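Local coordinates for Serine/threonine-protein phosphatase 2A regulatory subunit B'' subunit alpha (Homo sapiens, PDB 4I5J) that serves as a calcium-binding EF-hand regulatory subunit of protein phosphatase 2A and might modulate the substrate selectivity, activity and localization of the catalytic enzyme, at residues Y132-R140 with R149-G157. Numbering follows the deposited sequence.
Sequences YISQADLSR and RIIERIFSG
I151 opens the contact from helix 148-154: its CG2 lies 3.6 Å from Q135 CG and 3.7 Å from S139 OG, while its CD1 leads to L138 CD2. The S139 hydroxyl is engaged, for OG bonds to Q135 O at 3.0 Å from above the carbonyl plane, and S139 N reaches the same oxygen from the opposite face. Both bonds tie S139 back to Q135, the two residues that I151 CG2 touches. E152 meets the end of Q135, whose NE2 comes within 3.5 Å of E152 CA without a hydrogen bond. I154 adds a looser apolar touch, CG2 to L138 CD2. F155, just past the helix, points its ring into segment 132-140. With CG anti to the carbonyl carbon (chi1 -83°), its ring lies with one face against Q135, whose CB stands 4.0 Å from the ring centroid and 3° off the normal, a CH-pi contact. At the rim, near the ring plane, CE2 meets L138 CD2 at 3.6 Å and CZ meets I133 O at 3.4 Å. Replacing F155 by alanine is likely to leave Q135 CB and L138 CD2 without their aromatic partner and open a gap beside I133 O. Helix 148-154 thus meets strand 133-134, whose I133 pairs with M171, consistent with the small antiparallel sheet linking paired EF-hands; M171 also touches L138, I154 and F155, and I154 packs on helix 189-199.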
ATOM      1  N   TYR A 132      -1.613  15.096   9.522  1.00 39.57           N
ATOM      2  CA  TYR A 132      -2.563  14.006   9.321  1.00 38.27           C
ATOM      3  C   TYR A 132      -3.486  14.302   8.158  1.00 36.78           C
ATOM      4  O   TYR A 132      -3.745  15.460   7.838  1.00 34.54           O
ATOM      5  CB  TYR A 132      -3.396  13.750  10.581  1.00 44.66           C
ATOM      6  CG  TYR A 132      -2.564  13.261  11.743  1.00 55.39           C
ATOM      7  CD1 TYR A 132      -1.923  14.164  12.590  1.00 58.98           C
ATOM      8  CD2 TYR A 132      -2.393  11.895  11.980  1.00 48.71           C
ATOM      9  CE1 TYR A 132      -1.150  13.720  13.648  1.00 61.87           C
ATOM     10  CE2 TYR A 132      -1.627  11.444  13.030  1.00 51.45           C
ATOM     11  CZ  TYR A 132      -1.005  12.362  13.866  1.00 60.35           C
ATOM     12  OH  TYR A 132      -0.234  11.923  14.917  1.00 61.99           O
ATOM     13  N   ILE A 133      -3.991  13.248   7.527  1.00 38.07           N
ATOM     14  CA  ILE A 133      -4.952  13.421   6.457  1.00 35.04           C
ATOM     15  C   ILE A 133      -6.293  12.975   6.982  1.00 34.58           C
ATOM     16  O   ILE A 133      -6.416  11.887   7.561  1.00 32.20           O
ATOM     17  CB  ILE A 133      -4.538  12.625   5.215  1.00 38.89           C
ATOM     18  CG1 ILE A 133      -3.307  13.283   4.584  1.00 43.37           C
ATOM     19  CG2 ILE A 133      -5.652  12.604   4.204  1.00 42.41           C
ATOM     20  CD1 ILE A 133      -2.792  12.523   3.416  1.00 47.55           C
ATOM     21  N   SER A 134      -7.294  13.835   6.834  1.00 34.60           N
ATOM     22  CA  SER A 134      -8.639  13.475   7.253  1.00 38.69           C
ATOM     23  C   SER A 134      -9.299  12.615   6.180  1.00 35.28           C
ATOM     24  O   SER A 134      -8.847  12.554   5.030  1.00 35.85           O
ATOM     25  CB  SER A 134      -9.470  14.735   7.505  1.00 32.01           C
ATOM     26  OG  SER A 134      -9.646  15.410   6.284  1.00 40.36           O
ATOM     27  N   GLN A 135     -10.362  11.936   6.574  1.00 37.31           N
ATOM     28  CA  GLN A 135     -11.160  11.137   5.661  1.00 33.46           C
ATOM     29  C   GLN A 135     -11.704  11.988   4.511  1.00 37.44           C
ATOM     30  O   GLN A 135     -11.657  11.579   3.350  1.00 38.92           O
ATOM     31  CB  GLN A 135     -12.287  10.468   6.449  1.00 33.62           C
ATOM     32  CG  GLN A 135     -13.059   9.485   5.668  1.00 44.01           C
ATOM     33  CD  GLN A 135     -14.068   8.742   6.518  1.00 44.38           C
ATOM     34  OE1 GLN A 135     -13.891   8.606   7.739  1.00 45.76           O
ATOM     35  NE2 GLN A 135     -15.129   8.250   5.877  1.00 35.76           N
ATOM     36  N   ALA A 136     -12.188  13.185   4.837  1.00 35.95           N
ATOM     37  CA  ALA A 136     -12.731  14.122   3.853  1.00 42.73           C
ATOM     38  C   ALA A 136     -11.689  14.538   2.831  1.00 41.46           C
ATOM     39  O   ALA A 136     -11.948  14.546   1.636  1.00 44.54           O
ATOM     40  CB  ALA A 136     -13.284  15.380   4.554  1.00 41.10           C
ATOM     41  N   ASP A 137     -10.514  14.918   3.308  1.00 40.69           N
ATOM     42  CA  ASP A 137      -9.443  15.263   2.392  1.00 46.29           C
ATOM     43  C   ASP A 137      -9.008  14.104   1.501  1.00 46.96           C
ATOM     44  O   ASP A 137      -8.840  14.287   0.291  1.00 46.68           O
ATOM     45  CB  ASP A 137      -8.271  15.893   3.135  1.00 46.99           C
ATOM     46  CG  ASP A 137      -8.636  17.259   3.724  1.00 51.53           C
ATOM     47  OD1 ASP A 137      -9.488  17.964   3.122  1.00 53.55           O
ATOM     48  OD2 ASP A 137      -8.104  17.611   4.795  1.00 47.29           O
ATOM     49  N   LEU A 138      -8.868  12.908   2.072  1.00 43.18           N
ATOM     50  CA  LEU A 138      -8.470  11.768   1.260  1.00 43.61           C
ATOM     51  C   LEU A 138      -9.524  11.470   0.193  1.00 52.84           C
ATOM     52  O   LEU A 138      -9.195  11.043  -0.906  1.00 54.04           O
ATOM     53  CB  LEU A 138      -8.215  10.536   2.117  1.00 36.46           C
ATOM     54  CG  LEU A 138      -7.391   9.447   1.430  1.00 34.70           C
ATOM     55  CD1 LEU A 138      -6.013   9.988   1.123  1.00 35.90           C
ATOM     56  CD2 LEU A 138      -7.328   8.148   2.270  1.00 38.18           C
ATOM     57  N   SER A 139     -10.789  11.730   0.513  1.00 55.60           N
ATOM     58  CA  SER A 139     -11.884  11.536  -0.434  1.00 54.55           C
ATOM     59  C   SER A 139     -11.751  12.395  -1.684  1.00 57.99           C
ATOM     60  O   SER A 139     -12.364  12.111  -2.705  1.00 63.52           O
ATOM     61  CB  SER A 139     -13.217  11.817   0.251  1.00 57.85           C
ATOM     62  OG  SER A 139     -13.536  10.769   1.150  1.00 66.46           O
ATOM     63  N   ARG A 140     -10.941  13.443  -1.602  1.00 61.60           N
ATOM     64  CA  ARG A 140     -10.720  14.338  -2.731  1.00 62.43           C
ATOM     65  C   ARG A 140      -9.425  14.061  -3.485  1.00 62.81           C
ATOM     66  O   ARG A 140      -9.107  14.751  -4.452  1.00 71.29           O
ATOM     67  CB  ARG A 140     -10.730  15.781  -2.247  1.00 59.62           C
ATOM     68  CG  ARG A 140     -12.082  16.185  -1.755  1.00 64.74           C
ATOM     69  CD  ARG A 140     -12.070  17.508  -1.036  1.00 66.81           C
ATOM     70  NE  ARG A 140     -13.379  17.708  -0.432  1.00 71.01           N
ATOM     71  CZ  ARG A 140     -13.632  17.643   0.872  1.00 69.03           C
ATOM     72  NH1 ARG A 140     -12.658  17.432   1.745  1.00 61.32           N
ATOM     73  NH2 ARG A 140     -14.868  17.819   1.305  1.00 77.86           N
ATOM     74  N   ARG A 149     -17.167   4.957   0.497  1.00 44.53           N
ATOM     75  CA  ARG A 149     -17.281   3.726   1.258  1.00 36.87           C
ATOM     76  C   ARG A 149     -15.934   3.006   1.394  1.00 32.25           C
ATOM     77  O   ARG A 149     -15.607   2.496   2.462  1.00 40.01           O
ATOM     78  CB  ARG A 149     -18.368   2.814   0.683  1.00 38.52           C
ATOM     79  CG  ARG A 149     -19.757   3.213   1.181  1.00 38.49           C
ATOM     80  CD  ARG A 149     -20.914   2.518   0.426  1.00 38.76           C
ATOM     81  NE  ARG A 149     -22.194   3.006   0.943  1.00 44.76           N
ATOM     82  CZ  ARG A 149     -23.391   2.570   0.566  1.00 48.22           C
ATOM     83  NH1 ARG A 149     -23.505   1.617  -0.344  1.00 49.05           N
ATOM     84  NH2 ARG A 149     -24.478   3.087   1.114  1.00 53.06           N
ATOM     85  N   ILE A 150     -15.153   2.973   0.325  1.00 29.03           N
ATOM     86  CA  ILE A 150     -13.811   2.418   0.437  1.00 41.59           C
ATOM     87  C   ILE A 150     -12.933   3.305   1.357  1.00 30.33           C
ATOM     88  O   ILE A 150     -12.187   2.790   2.177  1.00 39.05           O
ATOM     89  CB  ILE A 150     -13.169   2.171  -0.957  1.00 37.08           C
ATOM     90  CG1 ILE A 150     -12.176   1.013  -0.882  1.00 24.28           C
ATOM     91  CG2 ILE A 150     -12.588   3.473  -1.558  1.00 34.15           C
ATOM     92  CD1 ILE A 150     -12.855  -0.365  -0.612  1.00 33.36           C
ATOM     93  N   ILE A 151     -13.086   4.622   1.277  1.00 34.62           N
ATOM     94  CA  ILE A 151     -12.285   5.529   2.111  1.00 41.03           C
ATOM     95  C   ILE A 151     -12.627   5.331   3.589  1.00 38.18           C
ATOM     96  O   ILE A 151     -11.743   5.252   4.441  1.00 37.93           O
ATOM     97  CB  ILE A 151     -12.483   7.016   1.713  1.00 41.64           C
ATOM     98  CG1 ILE A 151     -12.007   7.273   0.273  1.00 43.69           C
ATOM     99  CG2 ILE A 151     -11.784   7.942   2.699  1.00 38.13           C
ATOM    100  CD1 ILE A 151     -10.547   7.028   0.025  1.00 48.31           C
ATOM    101  N   GLU A 152     -13.916   5.216   3.880  1.00 35.33           N
ATOM    102  CA  GLU A 152     -14.375   4.897   5.225  1.00 32.39           C
ATOM    103  C   GLU A 152     -13.743   3.591   5.700  1.00 34.34           C
ATOM    104  O   GLU A 152     -13.337   3.467   6.860  1.00 33.12           O
ATOM    105  CB  GLU A 152     -15.910   4.819   5.254  1.00 40.35           C
ATOM    106  CG  GLU A 152     -16.523   4.536   6.609  1.00 53.23           C
ATOM    107  CD  GLU A 152     -18.045   4.686   6.590  1.00 72.04           C
ATOM    108  OE1 GLU A 152     -18.600   5.072   5.533  1.00 76.40           O
ATOM    109  OE2 GLU A 152     -18.687   4.417   7.630  1.00 77.08           O
ATOM    110  N   ARG A 153     -13.619   2.623   4.798  1.00 35.77           N
ATOM    111  CA  ARG A 153     -12.955   1.366   5.155  1.00 34.17           C
ATOM    112  C   ARG A 153     -11.466   1.566   5.454  1.00 33.50           C
ATOM    113  O   ARG A 153     -10.918   0.976   6.386  1.00 34.61           O
ATOM    114  CB  ARG A 153     -13.169   0.320   4.059  1.00 32.62           C
ATOM    115  CG  ARG A 153     -14.626  -0.189   3.954  1.00 34.39           C
ATOM    116  CD  ARG A 153     -15.002  -0.996   5.181  1.00 35.13           C
ATOM    117  NE  ARG A 153     -14.102  -2.138   5.310  1.00 35.56           N
ATOM    118  CZ  ARG A 153     -13.736  -2.679   6.467  1.00 33.61           C
ATOM    119  NH1 ARG A 153     -14.211  -2.192   7.605  1.00 39.79           N
ATOM    120  NH2 ARG A 153     -12.908  -3.712   6.480  1.00 33.36           N
ATOM    121  N   ILE A 154     -10.803   2.389   4.661  1.00 31.63           N
ATOM    122  CA  ILE A 154      -9.410   2.716   4.940  1.00 36.38           C
ATOM    123  C   ILE A 154      -9.264   3.290   6.347  1.00 38.25           C
ATOM    124  O   ILE A 154      -8.327   2.961   7.068  1.00 45.66           O
ATOM    125  CB  ILE A 154      -8.879   3.705   3.918  1.00 38.32           C
ATOM    126  CG1 ILE A 154      -8.628   2.996   2.581  1.00 29.35           C
ATOM    127  CG2 ILE A 154      -7.616   4.381   4.436  1.00 36.60           C
ATOM    128  CD1 ILE A 154      -8.718   3.973   1.384  1.00 34.03           C
ATOM    129  N   PHE A 155     -10.224   4.117   6.749  1.00 36.07           N
ATOM    130  CA  PHE A 155     -10.165   4.779   8.047  1.00 43.07           C
ATOM    131  C   PHE A 155     -10.781   3.946   9.173  1.00 47.25           C
ATOM    132  O   PHE A 155     -10.909   4.423  10.302  1.00 48.76           O
ATOM    133  CB  PHE A 155     -10.844   6.147   7.961  1.00 40.05           C
ATOM    134  CG  PHE A 155      -9.944   7.219   7.432  1.00 34.77           C
ATOM    135  CD1 PHE A 155      -9.386   8.146   8.287  1.00 32.07           C
ATOM    136  CD2 PHE A 155      -9.634   7.283   6.085  1.00 32.23           C
ATOM    137  CE1 PHE A 155      -8.544   9.133   7.815  1.00 32.59           C
ATOM    138  CE2 PHE A 155      -8.782   8.265   5.607  1.00 31.88           C
ATOM    139  CZ  PHE A 155      -8.244   9.197   6.472  1.00 34.76           C
ATOM    140  N   SER A 156     -11.128   2.698   8.859  1.00 37.27           N
ATOM    141  CA  SER A 156     -11.790   1.771   9.796  1.00 45.98           C
ATOM    142  C   SER A 156     -10.827   0.996  10.673  1.00 41.93           C
ATOM    143  O   SER A 156     -11.228   0.397  11.668  1.00 44.34           O
ATOM    144  CB  SER A 156     -12.586   0.725   9.016  1.00 48.32           C
ATOM    145  OG  SER A 156     -11.695  -0.148   8.316  1.00 48.40           O
ATOM    146  N   GLY A 157      -9.571   0.943  10.268  1.00 36.27           N
ATOM    147  CA  GLY A 157      -8.596   0.114  10.958  1.00 39.31           C
ATOM    148  C   GLY A 157      -8.298  -1.157  10.179  1.00 41.88           C
ATOM    149  O   GLY A 157      -7.439  -1.949  10.572  1.00 45.12           O
TER